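Local atomic coordinates of alpha-acetolactate decarboxylase (Bacillus subtilis subsp. subtilis str. 168, PDB entry 5XNE), a protein that catalyses the decarboxylation of (2S)-2-acetolactate to (R)-acetoin, a step on the route from pyruvate to butane-2,3-diol. Residues L103-R113 and V197-M205. Numbering follows the deposited sequence.
Sequences LPSRNLFYAIR and VTISQKMNM
Strands 109-113 and 197-202, neighbours in an antiparallel beta-sheet arrangement (161°), run with axes 4.6 Å apart, joined by paired backbone hydrogen bonds at Phe109-Lys202, Ala111-Ser200 and Arg113-Thr198. The pairing loosens toward Lys202: Lys202 N reaches Phe109 O at 2.8 Å, but the return bond from Phe109 N to Lys202 O is weak, at 3.4 Å. Strand 151-160 flanks 109-113 on its other side, and strand 82-86 pairs with the Val197-Ile199 end. On the face carrying Tyr110 and Ile112, the Tyr110 ring lies alongside Gln201, its CE2 3.7 Å from Gln201 CB and the ring and amide planes almost perpendicular (84°). The extended Gln201 chain, CG anti to the backbone N (chi1 171°), carries its amide past that ring, where Leu108 CD1 packs against Gln201 CD and Pro104 CG lies 3.3 Å from Gln201 OE1. Leu103 CD2 sits over the centre of one Tyr110 face, and the hydroxyl at the far end donates to Ser105 O, tying the 103-108 loop back onto the strand. A phenylalanine in place of Tyr110 would probably leave Ser105 O without this donor and the loop less firmly anchored. Farther along, Ile112 and Ile199 lie side by side beneath helix 92-100. After a break at Met203, strand geometry resumes at 204-205, where Met205 also packs on Met205 of the second subunit. Within the chain, Met205 CB makes a CH-pi contact over one face of the Phe109 ring, offset toward the rim, while Met205 SD adds an oblique Met-aromatic contact, 3.9 Å from Phe109 CZ.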
loop_
_atom_site.group_PDB
_atom_site.type_symbol
_atom_site.label_atom_id
_atom_site.label_comp_id
_atom_site.label_asym_id
_atom_site.label_seq_id
_atom_site.Cartn_x
_atom_site.Cartn_y
_atom_site.Cartn_z
ATOM N N LEU B 103 -10.948 -18.375 -1.172
ATOM C CA LEU B 103 -9.810 -17.638 -1.716
ATOM C C LEU B 103 -8.518 -18.411 -1.484
ATOM O O LEU B 103 -8.343 -19.004 -0.419
ATOM C CB LEU B 103 -9.707 -16.265 -1.067
ATOM C CG LEU B 103 -10.977 -15.423 -1.147
ATOM C CD1 LEU B 103 -10.904 -14.339 -0.121
ATOM C CD2 LEU B 103 -11.135 -14.849 -2.535
ATOM N N PRO B 104 -7.616 -18.408 -2.480
ATOM C CA PRO B 104 -6.292 -19.024 -2.341
ATOM C C PRO B 104 -5.532 -18.436 -1.153
ATOM O O PRO B 104 -4.745 -19.125 -0.502
ATOM C CB PRO B 104 -5.600 -18.677 -3.666
ATOM C CG PRO B 104 -6.713 -18.460 -4.627
ATOM C CD PRO B 104 -7.836 -17.867 -3.832
ATOM N N SER B 105 -5.786 -17.166 -0.865
ATOM C CA SER B 105 -5.089 -16.492 0.223
ATOM C C SER B 105 -5.801 -15.207 0.637
ATOM O O SER B 105 -6.279 -14.458 -0.212
ATOM C CB SER B 105 -3.648 -16.162 -0.182
ATOM O OG SER B 105 -3.007 -15.348 0.794
ATOM N N ARG B 106 -5.834 -14.949 1.937
ATOM C CA ARG B 106 -6.340 -13.684 2.448
ATOM C C ARG B 106 -5.310 -12.555 2.348
ATOM O O ARG B 106 -5.554 -11.438 2.797
ATOM C CB ARG B 106 -6.778 -13.854 3.893
ATOM C CG ARG B 106 -8.056 -14.649 4.068
ATOM C CD ARG B 106 -8.901 -13.806 4.975
ATOM N NE ARG B 106 -10.329 -14.094 4.988
ATOM C CZ ARG B 106 -11.155 -13.481 5.830
ATOM N NH1 ARG B 106 -10.674 -12.569 6.668
ATOM N NH2 ARG B 106 -12.445 -13.750 5.834
ATOM N N ASN B 107 -4.163 -12.848 1.747
ATOM C CA ASN B 107 -3.084 -11.873 1.655
ATOM C C ASN B 107 -2.927 -11.294 0.253
ATOM O O ASN B 107 -1.966 -10.573 -0.015
ATOM C CB ASN B 107 -1.773 -12.515 2.107
ATOM C CG ASN B 107 -1.879 -13.103 3.495
ATOM O OD1 ASN B 107 -2.574 -12.560 4.359
ATOM N ND2 ASN B 107 -1.192 -14.222 3.721
ATOM N N LEU B 108 -3.861 -11.628 -0.632
ATOM C CA LEU B 108 -3.838 -11.141 -2.008
ATOM C C LEU B 108 -5.004 -10.205 -2.264
ATOM O O LEU B 108 -5.907 -10.103 -1.448
ATOM C CB LEU B 108 -3.890 -12.298 -3.004
ATOM C CG LEU B 108 -2.797 -13.351 -2.842
ATOM C CD1 LEU B 108 -3.013 -14.452 -3.889
ATOM C CD2 LEU B 108 -1.425 -12.722 -2.969
ATOM N N PHE B 109 -4.971 -9.513 -3.398
ATOM C CA PHE B 109 -6.078 -8.639 -3.809
ATOM C C PHE B 109 -7.004 -9.370 -4.773
ATOM O O PHE B 109 -6.530 -10.121 -5.628
ATOM C CB PHE B 109 -5.542 -7.377 -4.487
ATOM C CG PHE B 109 -4.782 -6.460 -3.562
ATOM C CD1 PHE B 109 -3.463 -6.739 -3.201
ATOM C CD2 PHE B 109 -5.380 -5.306 -3.070
ATOM C CE1 PHE B 109 -2.767 -5.884 -2.338
ATOM C CE2 PHE B 109 -4.685 -4.448 -2.215
ATOM C CZ PHE B 109 -3.385 -4.742 -1.858
ATOM N N TYR B 110 -8.316 -9.154 -4.649
ATOM C CA TYR B 110 -9.268 -9.759 -5.585
ATOM C C TYR B 110 -10.280 -8.740 -6.070
ATOM O O TYR B 110 -10.708 -7.868 -5.315
ATOM C CB TYR B 110 -10.030 -10.937 -4.946
ATOM C CG TYR B 110 -9.126 -12.016 -4.417
ATOM C CD1 TYR B 110 -8.641 -11.955 -3.119
ATOM C CD2 TYR B 110 -8.736 -13.077 -5.224
ATOM C CE1 TYR B 110 -7.794 -12.939 -2.616
ATOM C CE2 TYR B 110 -7.887 -14.065 -4.735
ATOM C CZ TYR B 110 -7.422 -13.981 -3.429
ATOM O OH TYR B 110 -6.577 -14.955 -2.929
ATOM N N ALA B 111 -10.669 -8.863 -7.331
ATOM C CA ALA B 111 -11.861 -8.189 -7.813
ATOM C C ALA B 111 -12.972 -9.220 -7.788
ATOM O O ALA B 111 -12.736 -10.410 -8.056
ATOM C CB ALA B 111 -11.670 -7.638 -9.207
ATOM N N ILE B 112 -14.175 -8.784 -7.451
ATOM C CA ILE B 112 -15.282 -9.722 -7.354
ATOM C C ILE B 112 -16.555 -9.125 -7.929
ATOM O O ILE B 112 -16.857 -7.943 -7.750
ATOM C CB ILE B 112 -15.501 -10.167 -5.895
ATOM C CG1 ILE B 112 -16.641 -11.191 -5.793
ATOM C CG2 ILE B 112 -15.808 -8.987 -5.025
ATOM C CD1 ILE B 112 -16.740 -11.821 -4.413
ATOM N N ARG B 113 -17.304 -9.980 -8.624
ATOM C CA ARG B 113 -18.519 -9.589 -9.301
ATOM C C ARG B 113 -19.605 -10.625 -9.061
ATOM O O ARG B 113 -19.362 -11.827 -9.172
ATOM C CB ARG B 113 -18.250 -9.433 -10.791
ATOM C CG ARG B 113 -19.419 -9.006 -11.604
ATOM C CD ARG B 113 -18.981 -8.870 -13.041
ATOM N NE ARG B 113 -20.125 -8.664 -13.901
ATOM C CZ ARG B 113 -20.034 -8.286 -15.166
ATOM N NH1 ARG B 113 -18.838 -8.039 -15.696
ATOM N NH2 ARG B 113 -21.139 -8.137 -15.882
ATOM N N VAL B 197 -21.065 -15.803 -9.415
ATOM C CA VAL B 197 -19.909 -15.087 -8.889
ATOM C C VAL B 197 -18.714 -15.288 -9.802
ATOM O O VAL B 197 -18.477 -16.385 -10.316
ATOM C CB VAL B 197 -19.539 -15.552 -7.476
ATOM C CG1 VAL B 197 -18.428 -14.676 -6.900
ATOM C CG2 VAL B 197 -20.758 -15.503 -6.575
ATOM N N THR B 198 -17.959 -14.216 -10.018
ATOM C CA THR B 198 -16.720 -14.299 -10.769
ATOM C C THR B 198 -15.672 -13.532 -9.972
ATOM O O THR B 198 -15.962 -12.449 -9.452
ATOM C CB THR B 198 -16.863 -13.717 -12.184
ATOM O OG1 THR B 198 -18.029 -14.269 -12.812
ATOM C CG2 THR B 198 -15.672 -14.081 -13.026
ATOM N N ILE B 199 -14.477 -14.105 -9.856
ATOM C CA ILE B 199 -13.403 -13.533 -9.036
ATOM C C ILE B 199 -12.104 -13.452 -9.838
ATOM O O ILE B 199 -11.761 -14.368 -10.607
ATOM C CB ILE B 199 -13.175 -14.357 -7.751
ATOM C CG1 ILE B 199 -14.460 -14.410 -6.920
ATOM C CG2 ILE B 199 -12.047 -13.770 -6.913
ATOM C CD1 ILE B 199 -14.349 -15.223 -5.647
ATOM N N SER B 200 -11.386 -12.338 -9.671
ATOM C CA SER B 200 -10.134 -12.105 -10.376
ATOM C C SER B 200 -9.032 -11.826 -9.354
ATOM O O SER B 200 -9.159 -10.925 -8.529
ATOM C CB SER B 200 -10.289 -10.942 -11.358
ATOM O OG SER B 200 -9.153 -10.801 -12.195
ATOM N N GLN B 201 -7.962 -12.614 -9.398
ATOM C CA GLN B 201 -6.886 -12.519 -8.414
ATOM C C GLN B 201 -5.772 -11.612 -8.932
ATOM O O GLN B 201 -5.344 -11.739 -10.078
ATOM C CB GLN B 201 -6.337 -13.923 -8.103
ATOM C CG GLN B 201 -5.071 -13.937 -7.254
ATOM C CD GLN B 201 -4.570 -15.350 -7.017
ATOM O OE1 GLN B 201 -5.303 -16.198 -6.514
ATOM N NE2 GLN B 201 -3.325 -15.612 -7.394
ATOM N N LYS B 202 -5.289 -10.702 -8.090
ATOM C CA LYS B 202 -4.222 -9.784 -8.496
ATOM C C LYS B 202 -3.027 -9.831 -7.527
ATOM O O LYS B 202 -3.219 -9.857 -6.303
ATOM C CB LYS B 202 -4.766 -8.351 -8.600
ATOM C CG LYS B 202 -5.850 -8.161 -9.676
ATOM C CD LYS B 202 -5.335 -8.599 -11.041
ATOM C CE LYS B 202 -6.365 -8.404 -12.139
ATOM N NZ LYS B 202 -7.599 -9.069 -11.753
ATOM N N MET B 203 -1.808 -9.828 -8.084
ATOM C CA MET B 203 -0.575 -9.940 -7.291
ATOM C C MET B 203 0.142 -8.612 -7.083
ATOM O O MET B 203 1.198 -8.571 -6.469
ATOM C CB MET B 203 0.412 -10.910 -7.951
ATOM C CG MET B 203 -0.135 -12.294 -8.204
ATOM S SD MET B 203 -0.643 -13.076 -6.668
ATOM C CE MET B 203 0.947 -13.591 -5.986
ATOM N N ASN B 204 -0.409 -7.536 -7.637
ATOM C CA ASN B 204 0.183 -6.211 -7.502
ATOM C C ASN B 204 -0.866 -5.198 -7.102
ATOM O O ASN B 204 -2.020 -5.297 -7.523
ATOM C CB ASN B 204 0.822 -5.712 -8.809
ATOM C CG ASN B 204 2.048 -6.499 -9.224
ATOM O OD1 ASN B 204 3.194 -6.084 -8.976
ATOM N ND2 ASN B 204 1.817 -7.620 -9.896
ATOM N N MET B 205 -0.463 -4.219 -6.305
ATOM C CA MET B 205 -1.278 -3.031 -6.113
ATOM C C MET B 205 -0.417 -1.829 -6.436
ATOM O O MET B 205 0.634 -1.646 -5.807
ATOM C CB MET B 205 -1.809 -2.911 -4.690
ATOM C CG MET B 205 -2.576 -1.602 -4.513
ATOM S SD MET B 205 -2.649 -1.011 -2.836
ATOM C CE MET B 205 -0.917 -0.837 -2.439
#